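Local coordinates for uroporphyrinogen III synthase (Thermus thermophilus, PDB 1WCW), which probably acts as a uroporphyrinogen-III synthase, the enzyme that closes hydroxymethylbilane into uroporphyrinogen III in tetrapyrrole biosynthesis, at residues A[127-140]-A[150-164]. Residues are numbered along the deposited sequence; the frame is centred on the assembly and turned at random.
Sequences LPQGRGVAALQLYG and LAERGYRVLPLMPYR
Y155 fills the space beneath the loop 128-131, and this end of the contact is tightly packed. Its CG stands anti to the carbonyl carbon (chi1 -56°), which carries the ring back under the loop; its OH donates to P128 O (2.9 Å) from above the carbonyl plane, G130 covers one ring face, and Y155 CB meets A134 CB at 3.6 Å. Replacing Y155 by an alanine is likely to leave P128 O without its hydroxyl donor and a gap beside G130. R153, its chain bent at chi2, directs NE to L127 O at 2.7 Å, with the oxygen at the edge of the guanidinium, 9° from its plane; NH2 goes on to L124 O. The amide of G130 reaches R153 O almost linearly (N-H...O 176°), just before the Schellman motif at G154 ends helix 144-152.

Beyond, strands 132-137 and 155-160 run parallel, joined from R156 N-G132 O to L138 N-L160 O by alternating backbone bonds, as expected for neighbours in a beta-alpha-beta unit. L150 CD2 lies 3.9 Å from A134 CB, packing the end of the helix against the sheet, while on the other face A135 CB touches L160 CD1 (3.8 Å).

The solvent side lies at R156, which is exposed and runs alongside V133, whose CG2 lies at the guanidinium edge, beside NH1; nearby, a water donates to both G132 O and G154 O. At the far end the packing closes again: Y139 CB meets Y163 CZ at 3.5 Å, the hydroxyls bonding to R97 and T67 respectively. Strand pairing thus rests on backbone bonds, whereas Y155 OH and R153 NE satisfy loop carbonyls, consistent with side chains fixing the loop to the helix end.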
loop_
_atom_site.group_PDB
_atom_site.type_symbol
_atom_site.label_atom_id
_atom_site.label_comp_id
_atom_site.label_asym_id
_atom_site.label_seq_id
_atom_site.Cartn_x
_atom_site.Cartn_y
_atom_site.Cartn_z
ATOM N N LEU A 127 14.143 9.735 -10.914
ATOM C CA LEU A 127 13.307 10.831 -11.383
ATOM C C LEU A 127 14.223 11.742 -12.131
ATOM O O LEU A 127 15.064 12.441 -11.519
ATOM C CB LEU A 127 12.654 11.646 -10.246
ATOM C CG LEU A 127 11.632 10.987 -9.340
ATOM C CD1 LEU A 127 11.191 11.994 -8.270
ATOM C CD2 LEU A 127 10.488 10.476 -10.143
ATOM N N PRO A 128 14.027 11.830 -13.430
ATOM C CA PRO A 128 14.933 12.689 -14.219
ATOM C C PRO A 128 14.623 14.160 -14.223
ATOM O O PRO A 128 13.439 14.569 -14.195
ATOM C CB PRO A 128 14.822 12.118 -15.640
ATOM C CG PRO A 128 14.123 10.726 -15.466
ATOM C CD PRO A 128 13.200 10.960 -14.282
ATOM N N GLN A 129 15.668 14.982 -14.217
ATOM C CA GLN A 129 15.514 16.397 -14.341
ATOM C C GLN A 129 14.922 16.545 -15.738
ATOM O O GLN A 129 15.482 16.050 -16.757
ATOM C CB GLN A 129 16.869 17.035 -14.221
ATOM C CG GLN A 129 16.676 18.513 -14.111
ATOM C CD GLN A 129 16.170 19.002 -12.706
ATOM O OE1 GLN A 129 15.396 19.997 -12.688
ATOM N NE2 GLN A 129 16.613 18.411 -11.599
ATOM N N GLY A 130 13.814 17.268 -15.843
ATOM C CA GLY A 130 13.145 17.377 -17.123
ATOM C C GLY A 130 12.342 18.655 -17.303
ATOM O O GLY A 130 12.562 19.645 -16.586
ATOM N N ARG A 131 11.476 18.652 -18.306
ATOM C CA ARG A 131 10.643 19.751 -18.703
ATOM C C ARG A 131 9.267 19.110 -19.020
ATOM O O ARG A 131 9.182 17.966 -19.470
ATOM C CB ARG A 131 11.210 20.367 -20.032
ATOM C CG ARG A 131 12.753 20.611 -20.113
ATOM C CD ARG A 131 13.490 20.141 -21.437
ATOM N NE ARG A 131 13.044 20.800 -22.670
ATOM C CZ ARG A 131 13.155 20.272 -23.890
ATOM N NH1 ARG A 131 12.720 20.936 -24.955
ATOM N NH2 ARG A 131 13.712 19.081 -24.066
ATOM N N GLY A 132 8.198 19.824 -18.827
ATOM C CA GLY A 132 6.971 19.234 -19.244
ATOM C C GLY A 132 6.068 18.835 -18.110
ATOM O O GLY A 132 6.075 19.382 -17.015
ATOM N N VAL A 133 5.335 17.778 -18.406
ATOM C CA VAL A 133 4.284 17.253 -17.521
ATOM C C VAL A 133 4.566 15.838 -17.052
ATOM O O VAL A 133 4.972 15.016 -17.878
ATOM C CB VAL A 133 2.946 17.257 -18.258
ATOM C CG1 VAL A 133 1.874 16.716 -17.333
ATOM C CG2 VAL A 133 2.647 18.672 -18.701
ATOM N N ALA A 134 4.387 15.648 -15.770
ATOM C CA ALA A 134 4.546 14.322 -15.143
ATOM C C ALA A 134 3.186 13.899 -14.603
ATOM O O ALA A 134 2.631 14.511 -13.686
ATOM C CB ALA A 134 5.574 14.363 -13.987
ATOM N N ALA A 135 2.684 12.798 -15.115
ATOM C CA ALA A 135 1.417 12.230 -14.665
ATOM C C ALA A 135 1.737 11.288 -13.523
ATOM O O ALA A 135 2.649 10.441 -13.640
ATOM C CB ALA A 135 0.790 11.452 -15.790
ATOM N N LEU A 136 1.061 11.445 -12.403
ATOM C CA LEU A 136 1.318 10.651 -11.216
ATOM C C LEU A 136 0.040 9.912 -10.850
ATOM O O LEU A 136 -0.990 10.559 -10.533
ATOM C CB LEU A 136 1.774 11.603 -10.086
ATOM C CG LEU A 136 1.878 10.968 -8.721
ATOM C CD1 LEU A 136 2.897 9.876 -8.661
ATOM C CD2 LEU A 136 2.271 12.034 -7.774
ATOM N N GLN A 137 0.068 8.605 -10.846
ATOM C CA GLN A 137 -1.101 7.833 -10.449
ATOM C C GLN A 137 -1.057 7.629 -8.938
ATOM O O GLN A 137 -0.066 7.116 -8.392
ATOM C CB GLN A 137 -1.047 6.487 -11.149
ATOM C CG GLN A 137 -2.153 5.495 -10.721
ATOM C CD GLN A 137 -1.659 4.511 -9.657
ATOM O OE1 GLN A 137 -2.302 4.334 -8.595
ATOM N NE2 GLN A 137 -0.593 3.884 -9.927
ATOM N N LEU A 138 -2.129 8.042 -8.253
ATOM C CA LEU A 138 -2.306 7.996 -6.793
ATOM C C LEU A 138 -3.408 7.010 -6.429
ATOM O O LEU A 138 -4.109 6.432 -7.281
ATOM C CB LEU A 138 -2.730 9.382 -6.393
ATOM C CG LEU A 138 -1.730 10.481 -6.738
ATOM C CD1 LEU A 138 -2.378 11.873 -6.550
ATOM C CD2 LEU A 138 -0.473 10.311 -5.850
ATOM N N TYR A 139 -3.516 6.787 -5.127
ATOM C CA TYR A 139 -4.468 5.839 -4.578
ATOM C C TYR A 139 -5.154 6.376 -3.314
ATOM O O TYR A 139 -5.615 5.600 -2.494
ATOM C CB TYR A 139 -3.816 4.518 -4.310
ATOM C CG TYR A 139 -2.547 4.626 -3.542
ATOM C CD1 TYR A 139 -2.527 4.653 -2.133
ATOM C CD2 TYR A 139 -1.303 4.688 -4.217
ATOM C CE1 TYR A 139 -1.294 4.722 -1.391
ATOM C CE2 TYR A 139 -0.115 4.761 -3.532
ATOM C CZ TYR A 139 -0.113 4.774 -2.106
ATOM O OH TYR A 139 1.031 4.791 -1.403
ATOM N N GLY A 140 -5.236 7.680 -3.195
ATOM C CA GLY A 140 -5.987 8.310 -2.090
ATOM C C GLY A 140 -5.202 8.880 -0.938
ATOM O O GLY A 140 -5.747 9.627 -0.161
ATOM N N LEU A 150 8.897 15.723 -8.034
ATOM C CA LEU A 150 8.584 15.906 -9.440
ATOM C C LEU A 150 8.652 17.384 -9.770
ATOM O O LEU A 150 9.168 17.750 -10.849
ATOM C CB LEU A 150 7.194 15.366 -9.760
ATOM C CG LEU A 150 7.171 13.841 -9.820
ATOM C CD1 LEU A 150 5.720 13.421 -9.816
ATOM C CD2 LEU A 150 7.948 13.322 -11.032
ATOM N N ALA A 151 8.146 18.237 -8.875
ATOM C CA ALA A 151 8.194 19.687 -9.147
ATOM C C ALA A 151 9.630 20.183 -9.141
ATOM O O ALA A 151 10.021 20.973 -10.033
ATOM C CB ALA A 151 7.354 20.442 -8.086
ATOM N N GLU A 152 10.437 19.704 -8.198
ATOM C CA GLU A 152 11.860 20.101 -8.143
ATOM C C GLU A 152 12.589 19.681 -9.419
ATOM O O GLU A 152 13.513 20.377 -9.899
ATOM C CB GLU A 152 12.545 19.502 -6.910
ATOM C CG GLU A 152 12.167 20.161 -5.605
ATOM C CD GLU A 152 12.882 19.515 -4.407
ATOM O OE1 GLU A 152 12.754 18.276 -4.191
ATOM O OE2 GLU A 152 13.583 20.247 -3.673
ATOM N N ARG A 153 12.202 18.544 -9.978
ATOM C CA ARG A 153 12.814 18.052 -11.204
ATOM C C ARG A 153 12.357 18.780 -12.466
ATOM O O ARG A 153 12.819 18.451 -13.561
ATOM C CB ARG A 153 12.503 16.546 -11.350
ATOM C CG ARG A 153 13.175 15.650 -10.364
ATOM C CD ARG A 153 14.693 15.645 -10.459
ATOM N NE ARG A 153 15.162 14.464 -9.748
ATOM C CZ ARG A 153 15.320 14.432 -8.433
ATOM N NH1 ARG A 153 15.084 15.525 -7.719
ATOM N NH2 ARG A 153 15.576 13.295 -7.812
ATOM N N GLY A 154 11.415 19.718 -12.353
ATOM C CA GLY A 154 11.027 20.531 -13.501
ATOM C C GLY A 154 9.654 20.293 -14.117
ATOM O O GLY A 154 9.251 20.943 -15.082
ATOM N N TYR A 155 8.862 19.368 -13.548
ATOM C CA TYR A 155 7.583 19.053 -14.133
ATOM C C TYR A 155 6.372 19.687 -13.459
ATOM O O TYR A 155 6.353 19.930 -12.258
ATOM C CB TYR A 155 7.347 17.517 -14.035
ATOM C CG TYR A 155 8.432 16.698 -14.675
ATOM C CD1 TYR A 155 9.441 16.141 -13.894
ATOM C CD2 TYR A 155 8.460 16.504 -16.030
ATOM C CE1 TYR A 155 10.462 15.399 -14.462
ATOM C CE2 TYR A 155 9.480 15.772 -16.635
ATOM C CZ TYR A 155 10.482 15.229 -15.819
ATOM O OH TYR A 155 11.517 14.520 -16.426
ATOM N N ARG A 156 5.380 19.887 -14.298
ATOM C CA ARG A 156 4.058 20.207 -13.791
ATOM C C ARG A 156 3.418 18.802 -13.452
ATOM O O ARG A 156 3.433 17.908 -14.339
ATOM C CB ARG A 156 3.202 20.859 -14.842
ATOM C CG ARG A 156 1.770 21.174 -14.364
ATOM C CD ARG A 156 0.977 21.945 -15.453
ATOM N NE ARG A 156 0.900 21.195 -16.713
ATOM C CZ ARG A 156 0.428 21.651 -17.874
ATOM N NH1 ARG A 156 0.406 20.851 -18.940
ATOM N NH2 ARG A 156 -0.014 22.900 -17.989
ATOM N N VAL A 157 2.846 18.658 -12.282
ATOM C CA VAL A 157 2.259 17.357 -11.876
ATOM C C VAL A 157 0.803 17.242 -12.308
ATOM O O VAL A 157 0.012 18.178 -12.069
ATOM C CB VAL A 157 2.378 17.126 -10.371
ATOM C CG1 VAL A 157 1.689 15.790 -9.966
ATOM C CG2 VAL A 157 3.858 17.036 -9.995
ATOM N N LEU A 158 0.447 16.127 -12.976
ATOM C CA LEU A 158 -0.942 15.844 -13.399
ATOM C C LEU A 158 -1.348 14.639 -12.534
ATOM O O LEU A 158 -0.946 13.535 -12.794
ATOM C CB LEU A 158 -0.939 15.543 -14.889
ATOM C CG LEU A 158 -2.268 14.960 -15.414
ATOM C CD1 LEU A 158 -3.382 16.029 -15.345
ATOM C CD2 LEU A 158 -2.049 14.512 -16.805
ATOM N N PRO A 159 -2.115 14.850 -11.464
ATOM C CA PRO A 159 -2.500 13.746 -10.611
ATOM C C PRO A 159 -3.614 12.921 -11.256
ATOM O O PRO A 159 -4.532 13.510 -11.857
ATOM C CB PRO A 159 -2.958 14.449 -9.337
ATOM C CG PRO A 159 -3.550 15.740 -9.887
ATOM C CD PRO A 159 -2.663 16.153 -10.991
ATOM N N LEU A 160 -3.588 11.612 -11.065
ATOM C CA LEU A 160 -4.660 10.736 -11.567
ATOM C C LEU A 160 -4.990 9.793 -10.458
ATOM O O LEU A 160 -4.174 8.987 -10.079
ATOM C CB LEU A 160 -4.179 9.935 -12.777
ATOM C CG LEU A 160 -3.793 10.778 -14.017
ATOM C CD1 LEU A 160 -2.599 10.148 -14.702
ATOM C CD2 LEU A 160 -4.956 10.831 -15.009
ATOM N N MET A 161 -6.213 9.883 -9.919
ATOM C CA MET A 161 -6.594 9.041 -8.780
ATOM C C MET A 161 -7.797 8.216 -9.176
ATOM O O MET A 161 -8.982 8.650 -8.927
ATOM C CB MET A 161 -6.853 9.960 -7.601
ATOM C CG MET A 161 -7.089 9.186 -6.331
ATOM S SD MET A 161 -7.552 10.281 -4.919
ATOM C CE MET A 161 -6.048 11.151 -4.749
ATOM N N PRO A 162 -7.571 7.000 -9.605
ATOM C CA PRO A 162 -8.717 6.175 -10.063
ATOM C C PRO A 162 -9.474 5.470 -8.940
ATOM O O PRO A 162 -10.600 4.929 -9.123
ATOM C CB PRO A 162 -8.065 5.189 -11.035
ATOM C CG PRO A 162 -6.605 5.099 -10.570
ATOM C CD PRO A 162 -6.245 6.450 -10.013
ATOM N N TYR A 163 -8.847 5.429 -7.782
ATOM C CA TYR A 163 -9.493 4.819 -6.615
ATOM C C TYR A 163 -8.845 5.402 -5.389
ATOM O O TYR A 163 -7.778 6.049 -5.453
ATOM C CB TYR A 163 -9.388 3.299 -6.628
ATOM C CG TYR A 163 -7.995 2.737 -6.374
ATOM C CD1 TYR A 163 -7.050 2.680 -7.378
ATOM C CD2 TYR A 163 -7.617 2.321 -5.130
ATOM C CE1 TYR A 163 -5.743 2.215 -7.169
ATOM C CE2 TYR A 163 -6.329 1.851 -4.883
ATOM C CZ TYR A 163 -5.403 1.790 -5.902
ATOM O OH TYR A 163 -4.122 1.322 -5.682
ATOM N N ARG A 164 -9.474 5.181 -4.244
ATOM C CA ARG A 164 -8.963 5.724 -3.006
ATOM C C ARG A 164 -8.989 4.721 -1.885
ATOM O O ARG A 164 -9.998 4.078 -1.635
ATOM C CB ARG A 164 -9.816 6.891 -2.502
ATOM C CG ARG A 164 -9.880 8.161 -3.307
ATOM C CD ARG A 164 -10.912 9.082 -2.624
ATOM N NE ARG A 164 -10.410 10.432 -2.462
ATOM C CZ ARG A 164 -11.149 11.422 -1.996
ATOM N NH1 ARG A 164 -10.630 12.637 -1.875
ATOM N NH2 ARG A 164 -12.411 11.174 -1.646
HETATM O O HOH W 1 7.203 21.942 -16.438
#